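Local coordinates for oxysterol-binding protein homolog 3 (PDB 4INQ) that carries various lipids in a hydrophobic pocket and moves them between membranes through the cytosol in phosphoinositide-coupled transport, helping to maintain the distribution of sterols inside the cell, at residues A[122-127]-A[141-146]; A[70-75]-A[149-154]. One frame throughout, in Å; residues are numbered along the deposited sequence.

How the contacts relate
Both contacts are buried in the OSBP-related domain and share one pair of neighbouring antiparallel strands, 137-145 and 150-157; their centres lie about 8 Å apart. Contact 1 joins the loop 122-127 to the first of these strands beside the phosphoinositide headgroup, its centre about 14 Å from the centre of the chain, and is mainly polar: backbone bonds, a lysine ammonium and a water. Contact 2 lies deeper, its centre about 6 Å from that of the chain, where helix 71-76 packs on the second strand through aliphatic and phenylalanine side chains. The two meet directly: Val144 N is 2.9 Å from Val150 O, a probable hydrogen bond, and Leu72 CD1 packs 3.6 Å from Glu126 O.

Contact 1 of 2, residues A[122-127]-A[141-146]; sequences PLLAET and SEKVSH. With PIF ((2R)-3-{[(S)-hydroxy{[(1R,2R,3R,4R,5S,6R)-2,3,5,6-tetrahydroxy-4-(phosphonooxy)cyclohexyl]oxy}phosphoryl]oxy}propane-1,2-diyl dioctanoate), chain B.
Beside the phosphoinositide headgroup site of the OSBP-related domain, a type II beta turn from Leu123 to Glu126 docks on strand 137-145 and runs into strand 127-132. Two backbone bonds join them, Ala125 N to Lys143 O (3.0 Å) and Lys143 N to Glu126 O (3.0 Å); next to them Thr127 and Glu142 form an antiparallel non-hydrogen-bonded pair. Lys143 makes the largest single contribution, 95 Å² of the 424 Å² buried. With CG anti to the backbone N (chi1 -177°) and every later torsion extended, it runs along the turn, CD lying 3.3 Å from Leu123 O, until NZ gives a 2.8 Å hydrogen bond to Pro122 O, nearly end-on to the carbonyl (160°). Leu124 reaches back with CD1, 3.5 Å from Lys143 O. On the far flank CG2 of Thr127 lies alongside Glu142 CB at 3.8 Å, and a water donates to both Ala125 O and Glu142 OE2; that carboxylate also accepts from the backbone N of Lys362 and Tyr363. At the other end His146 NE2 shares a 3.2 Å hydrogen bond with O5 of the inositol ring. Glu126 turns away to Arg324 and Ser321, while its OE2 takes Leu123 N across the turn. The hydrogen bond from the Lys143 ammonium to Pro122 O, with the two backbone bonds, ties the turn to the segment that carries the lipid-binding His146.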
loop_
_atom_site.group_PDB
_atom_site.type_symbol
_atom_site.label_atom_id
_atom_site.label_comp_id
_atom_site.label_asym_id
_atom_site.label_seq_id
_atom_site.Cartn_x
_atom_site.Cartn_y
_atom_site.Cartn_z
ATOM N N PRO A 122 5.911 1.595 10.578
ATOM C CA PRO A 122 7.330 1.296 10.364
ATOM C C PRO A 122 8.206 2.259 11.140
ATOM O O PRO A 122 7.804 3.392 11.404
ATOM C CB PRO A 122 7.509 1.491 8.855
ATOM C CG PRO A 122 6.144 1.209 8.306
ATOM C CD PRO A 122 5.244 1.901 9.300
ATOM N N LEU A 123 9.403 1.809 11.497
ATOM C CA LEU A 123 10.351 2.650 12.205
ATOM C C LEU A 123 11.061 3.483 11.149
ATOM O O LEU A 123 11.034 3.145 9.969
ATOM C CB LEU A 123 11.374 1.790 12.938
ATOM C CG LEU A 123 10.796 0.778 13.920
ATOM C CD1 LEU A 123 11.939 0.084 14.643
ATOM C CD2 LEU A 123 9.859 1.494 14.919
ATOM N N LEU A 124 11.685 4.576 11.559
ATOM C CA LEU A 124 12.407 5.405 10.608
ATOM C C LEU A 124 13.549 4.575 10.030
ATOM O O LEU A 124 14.290 3.937 10.778
ATOM C CB LEU A 124 12.972 6.637 11.308
ATOM C CG LEU A 124 13.753 7.582 10.397
ATOM C CD1 LEU A 124 12.880 8.008 9.221
ATOM C CD2 LEU A 124 14.208 8.782 11.204
ATOM N N ALA A 125 13.679 4.577 8.707
ATOM C CA ALA A 125 14.724 3.821 8.017
ATOM C C ALA A 125 14.397 2.332 7.890
ATOM O O ALA A 125 15.224 1.538 7.435
ATOM C CB ALA A 125 16.064 4.011 8.708
ATOM N N GLU A 126 13.195 1.941 8.301
ATOM C CA GLU A 126 12.783 0.554 8.142
ATOM C C GLU A 126 12.544 0.414 6.634
ATOM O O GLU A 126 12.152 1.388 5.979
ATOM C CB GLU A 126 11.483 0.284 8.893
ATOM C CG GLU A 126 10.915 -1.114 8.655
ATOM C CD GLU A 126 9.709 -1.415 9.532
ATOM O OE1 GLU A 126 8.800 -2.150 9.084
ATOM O OE2 GLU A 126 9.672 -0.928 10.677
ATOM N N THR A 127 12.775 -0.777 6.086
ATOM C CA THR A 127 12.595 -0.998 4.661
ATOM C C THR A 127 11.752 -2.228 4.349
ATOM O O THR A 127 11.441 -3.034 5.233
ATOM C CB THR A 127 13.962 -1.182 3.944
ATOM O OG1 THR A 127 14.648 -2.311 4.500
ATOM C CG2 THR A 127 14.834 0.054 4.103
ATOM N N SER A 141 11.255 -0.217 -0.753
ATOM C CA SER A 141 10.572 0.861 -0.056
ATOM C C SER A 141 11.278 1.163 1.262
ATOM O O SER A 141 11.958 0.303 1.821
ATOM C CB SER A 141 9.107 0.483 0.191
ATOM O OG SER A 141 8.988 -0.603 1.096
ATOM N N GLU A 142 11.109 2.383 1.761
ATOM C CA GLU A 142 11.769 2.785 2.999
ATOM C C GLU A 142 11.039 3.951 3.654
ATOM O O GLU A 142 10.479 4.802 2.962
ATOM C CB GLU A 142 13.229 3.178 2.683
ATOM C CG GLU A 142 14.044 3.778 3.841
ATOM C CD GLU A 142 15.535 3.948 3.495
ATOM O OE1 GLU A 142 15.853 4.295 2.335
ATOM O OE2 GLU A 142 16.393 3.750 4.389
ATOM N N LYS A 143 11.016 3.974 4.985
ATOM C CA LYS A 143 10.388 5.084 5.700
ATOM C C LYS A 143 11.453 6.190 5.724
ATOM O O LYS A 143 12.472 6.064 6.396
ATOM C CB LYS A 143 10.020 4.696 7.134
ATOM C CG LYS A 143 9.302 5.813 7.880
ATOM C CD LYS A 143 8.714 5.357 9.211
ATOM C CE LYS A 143 7.825 6.450 9.809
ATOM N NZ LYS A 143 7.327 6.108 11.174
ATOM N N VAL A 144 11.212 7.265 4.987
ATOM C CA VAL A 144 12.180 8.348 4.902
ATOM C C VAL A 144 11.947 9.477 5.896
ATOM O O VAL A 144 12.745 10.407 5.986
ATOM C CB VAL A 144 12.233 8.918 3.460
ATOM C CG1 VAL A 144 12.758 7.844 2.516
ATOM C CG2 VAL A 144 10.846 9.375 3.016
ATOM N N SER A 145 10.860 9.393 6.648
ATOM C CA SER A 145 10.565 10.403 7.651
ATOM C C SER A 145 9.595 9.844 8.679
ATOM O O SER A 145 8.722 9.044 8.350
ATOM C CB SER A 145 9.972 11.656 7.001
ATOM O OG SER A 145 9.518 12.558 7.993
ATOM N N HIS A 146 9.754 10.266 9.923
ATOM C CA HIS A 146 8.886 9.803 10.994
ATOM C C HIS A 146 7.780 10.815 11.287
ATOM O O HIS A 146 6.629 10.438 11.495
ATOM C CB HIS A 146 9.700 9.565 12.266
ATOM C CG HIS A 146 8.912 8.948 13.378
ATOM N ND1 HIS A 146 8.836 9.504 14.638
ATOM C CD2 HIS A 146 8.187 7.805 13.429
ATOM C CE1 HIS A 146 8.101 8.729 15.417
ATOM N NE2 HIS A 146 7.695 7.691 14.706
HETATM C C1 PIF B . 3.485 4.458 17.148
HETATM O O1 PIF B . 2.544 3.858 16.256
HETATM P P1 PIF B . 1.006 3.513 16.614
HETATM C C2 PIF B . 3.005 5.881 17.604
HETATM O O2 PIF B . 2.858 6.733 16.448
HETATM C C3 PIF B . 4.076 6.479 18.583
HETATM O O3 PIF B . 3.681 7.781 19.026
HETATM C C4 PIF B . 5.462 6.571 17.894
HETATM O O4 PIF B . 6.442 7.068 18.801
HETATM P P4 PIF B . 6.817 8.604 19.037
HETATM C C5 PIF B . 5.906 5.190 17.408
HETATM O O5 PIF B . 7.168 5.299 16.772
HETATM C C6 PIF B . 4.874 4.579 16.440
HETATM O O6 PIF B . 5.344 3.312 16.015
HETATM C C7 PIF B . -0.982 5.330 16.080
HETATM C C8 PIF B . -1.609 6.070 14.847
HETATM C C9 PIF B . -1.866 5.150 13.641
HETATM C C10 PIF B . -1.996 5.581 11.301
HETATM C C11 PIF B . -2.907 4.708 10.406
HETATM O O11 PIF B . 0.685 3.493 18.052
HETATM C C12 PIF B . -2.278 4.424 9.039
HETATM O O12 PIF B . 0.721 2.087 15.922
HETATM C C13 PIF B . -3.246 3.667 8.122
HETATM O O13 PIF B . 0.095 4.486 15.681
HETATM C C14 PIF B . -2.683 3.536 6.698
HETATM O O14 PIF B . -2.839 6.757 15.343
HETATM C C15 PIF B . -3.790 3.247 5.677
HETATM O O15 PIF B . -2.431 5.930 12.569
HETATM C C16 PIF B . -3.495 3.859 4.296
HETATM O O16 PIF B . -0.896 5.966 10.881
HETATM C C17 PIF B . -4.658 4.732 3.782
HETATM O O17 PIF B . -2.543 8.793 14.356
HETATM C C18 PIF B . -3.313 7.937 14.785
HETATM C C19 PIF B . -4.809 8.199 14.678
HETATM C C20 PIF B . -5.329 7.834 13.289
HETATM C C21 PIF B . -6.330 6.668 13.350
HETATM C C22 PIF B . -6.600 6.107 12.097
HETATM C C23 PIF B . -6.616 4.730 11.815
HETATM C C24 PIF B . -6.833 4.155 10.549
HETATM C C25 PIF B . -6.950 2.764 10.678
HETATM O O41 PIF B . 8.403 8.717 19.118
HETATM O O42 PIF B . 6.121 9.086 20.272
HETATM O O43 PIF B . 6.399 9.426 17.693
HETATM O O HOH W 1 17.479 1.843 5.806
#

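Contact 2 of 2, residues A[70-75]-A[149-154]; sequences SILQLI and PVFAFF
Two phenylalanines of strand 150-157, Phe151 and Phe153, receive the first turn of helix 71-76. The short axes of 71-75 and 150-154 come within 9.8 Å and run at 45° to each other, so the side chains bridge the gap. Packing is closest around Phe153. Its ring comes in with CG beside the backbone N (chi1 -65°) and lies under Ile75, whose CG2 stands over one face, 3.7 Å from the centroid and displaced toward the rim. Leu72 O meets the same ring at its edge, in plane, 3.2 Å from Phe153 CE2. Such an approach suits the partly positive ring hydrogens; the carbonyl also accepts from the hydroxyl of Ser76.

Phe151 is held less closely. Ile71 CG2 sits over one face, 4.0 Å from the ring centroid and 23° off the normal, with the two side chains crossing at about a right angle. Leu72 CD2 touches both rings, 3.7 Å from Phe151 CD1 and 3.9 Å from Phe153 CZ. Looser still is the outer side of the strand: Val150 and Phe154 are partly exposed and do not touch the helix, and Phe154 instead stacks on Tyr374.

At the helix start, Ser70 and Gln73 form a capping box: Gln73 OE1 accepts from Ser70 N on an in-plane lone pair, while the return bond from Gln73 N to Ser70 OG is weak. The bound phosphoinositide touches Leu74, and its nearest atoms are about 4 Å from the side chain of Ile71. This is a helix packed across a beta sheet through aliphatic side chains on phenylalanine faces, here placed next to the lipid pocket of the OSBP-related domain.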
loop_
_atom_site.group_PDB
_atom_site.type_symbol
_atom_site.label_atom_id
_atom_site.label_comp_id
_atom_site.label_asym_id
_atom_site.label_seq_id
_atom_site.Cartn_x
_atom_site.Cartn_y
_atom_site.Cartn_z
ATOM N N SER A 70 3.536 -4.294 8.047
ATOM C CA SER A 70 3.795 -2.873 8.262
ATOM C C SER A 70 3.096 -2.063 7.175
ATOM O O SER A 70 2.552 -2.632 6.227
ATOM C CB SER A 70 5.297 -2.588 8.206
ATOM O OG SER A 70 5.761 -2.596 6.861
ATOM N N ILE A 71 3.118 -0.737 7.308
ATOM C CA ILE A 71 2.501 0.148 6.316
ATOM C C ILE A 71 3.232 0.039 4.979
ATOM O O ILE A 71 2.622 0.158 3.919
ATOM C CB ILE A 71 2.548 1.627 6.765
ATOM C CG1 ILE A 71 1.604 1.851 7.943
ATOM C CG2 ILE A 71 2.155 2.535 5.616
ATOM C CD1 ILE A 71 1.785 3.206 8.590
ATOM N N LEU A 72 4.542 -0.171 5.036
ATOM C CA LEU A 72 5.339 -0.315 3.824
ATOM C C LEU A 72 4.809 -1.477 2.993
ATOM O O LEU A 72 4.742 -1.398 1.762
ATOM C CB LEU A 72 6.805 -0.570 4.187
ATOM C CG LEU A 72 7.550 0.632 4.766
ATOM C CD1 LEU A 72 8.877 0.174 5.334
ATOM C CD2 LEU A 72 7.756 1.701 3.676
ATOM N N GLN A 73 4.438 -2.555 3.681
ATOM C CA GLN A 73 3.913 -3.760 3.051
ATOM C C GLN A 73 2.485 -3.538 2.529
ATOM O O GLN A 73 2.115 -4.035 1.462
ATOM C CB GLN A 73 3.954 -4.921 4.060
ATOM C CG GLN A 73 5.376 -5.401 4.372
ATOM C CD GLN A 73 5.445 -6.412 5.514
ATOM O OE1 GLN A 73 5.083 -6.107 6.652
ATOM N NE2 GLN A 73 5.925 -7.615 5.214
ATOM N N LEU A 74 1.687 -2.800 3.291
ATOM C CA LEU A 74 0.322 -2.490 2.879
ATOM C C LEU A 74 0.331 -1.716 1.553
ATOM O O LEU A 74 -0.361 -2.072 0.591
ATOM C CB LEU A 74 -0.369 -1.632 3.937
ATOM C CG LEU A 74 -1.669 -0.986 3.443
ATOM C CD1 LEU A 74 -2.801 -1.998 3.488
ATOM C CD2 LEU A 74 -2.006 0.221 4.310
ATOM N N ILE A 75 1.116 -0.647 1.507
ATOM C CA ILE A 75 1.180 0.153 0.295
ATOM C C ILE A 75 1.710 -0.693 -0.861
ATOM O O ILE A 75 1.379 -0.437 -2.013
ATOM C CB ILE A 75 2.054 1.406 0.510
ATOM C CG1 ILE A 75 1.454 2.263 1.622
ATOM C CG2 ILE A 75 2.130 2.241 -0.766
ATOM C CD1 ILE A 75 0.065 2.767 1.310
ATOM N N PRO A 149 4.999 11.226 8.967
ATOM C CA PRO A 149 5.441 9.952 8.397
ATOM C C PRO A 149 5.471 10.009 6.866
ATOM O O PRO A 149 4.459 10.311 6.227
ATOM C CB PRO A 149 4.401 8.969 8.923
ATOM C CG PRO A 149 3.160 9.812 8.998
ATOM C CD PRO A 149 3.686 11.082 9.620
ATOM N N VAL A 150 6.632 9.728 6.280
ATOM C CA VAL A 150 6.771 9.730 4.829
ATOM C C VAL A 150 7.395 8.423 4.346
ATOM O O VAL A 150 8.473 8.043 4.792
ATOM C CB VAL A 150 7.648 10.904 4.342
ATOM C CG1 VAL A 150 7.754 10.882 2.829
ATOM C CG2 VAL A 150 7.048 12.220 4.795
ATOM N N PHE A 151 6.711 7.755 3.420
ATOM C CA PHE A 151 7.166 6.485 2.856
ATOM C C PHE A 151 7.500 6.641 1.373
ATOM O O PHE A 151 6.743 7.243 0.617
ATOM C CB PHE A 151 6.073 5.435 3.029
ATOM C CG PHE A 151 5.590 5.298 4.448
ATOM C CD1 PHE A 151 6.360 4.641 5.399
ATOM C CD2 PHE A 151 4.371 5.848 4.839
ATOM C CE1 PHE A 151 5.926 4.525 6.724
ATOM C CE2 PHE A 151 3.925 5.742 6.157
ATOM C CZ PHE A 151 4.708 5.076 7.105
ATOM N N ALA A 152 8.633 6.093 0.961
ATOM C CA ALA A 152 9.058 6.195 -0.434
ATOM C C ALA A 152 9.141 4.819 -1.077
ATOM O O ALA A 152 9.750 3.908 -0.518
ATOM C CB ALA A 152 10.420 6.896 -0.517
ATOM N N PHE A 153 8.530 4.689 -2.254
ATOM C CA PHE A 153 8.501 3.442 -3.016
ATOM C C PHE A 153 9.042 3.585 -4.441
ATOM O O PHE A 153 8.859 4.612 -5.084
ATOM C CB PHE A 153 7.067 2.924 -3.135
ATOM C CG PHE A 153 6.451 2.523 -1.830
ATOM C CD1 PHE A 153 6.176 3.474 -0.851
ATOM C CD2 PHE A 153 6.137 1.191 -1.578
ATOM C CE1 PHE A 153 5.591 3.099 0.377
ATOM C CE2 PHE A 153 5.553 0.802 -0.360
ATOM C CZ PHE A 153 5.281 1.756 0.616
ATOM N N PHE A 154 9.692 2.534 -4.927
ATOM C CA PHE A 154 10.201 2.498 -6.290
ATOM C C PHE A 154 10.058 1.069 -6.827
ATOM O O PHE A 154 10.760 0.154 -6.386
ATOM C CB PHE A 154 11.668 2.927 -6.345
ATOM C CG PHE A 154 12.225 2.963 -7.742
ATOM C CD1 PHE A 154 11.628 3.756 -8.719
ATOM C CD2 PHE A 154 13.329 2.190 -8.088
ATOM C CE1 PHE A 154 12.122 3.780 -10.023
ATOM C CE2 PHE A 154 13.829 2.209 -9.388
ATOM C CZ PHE A 154 13.223 3.005 -10.357
#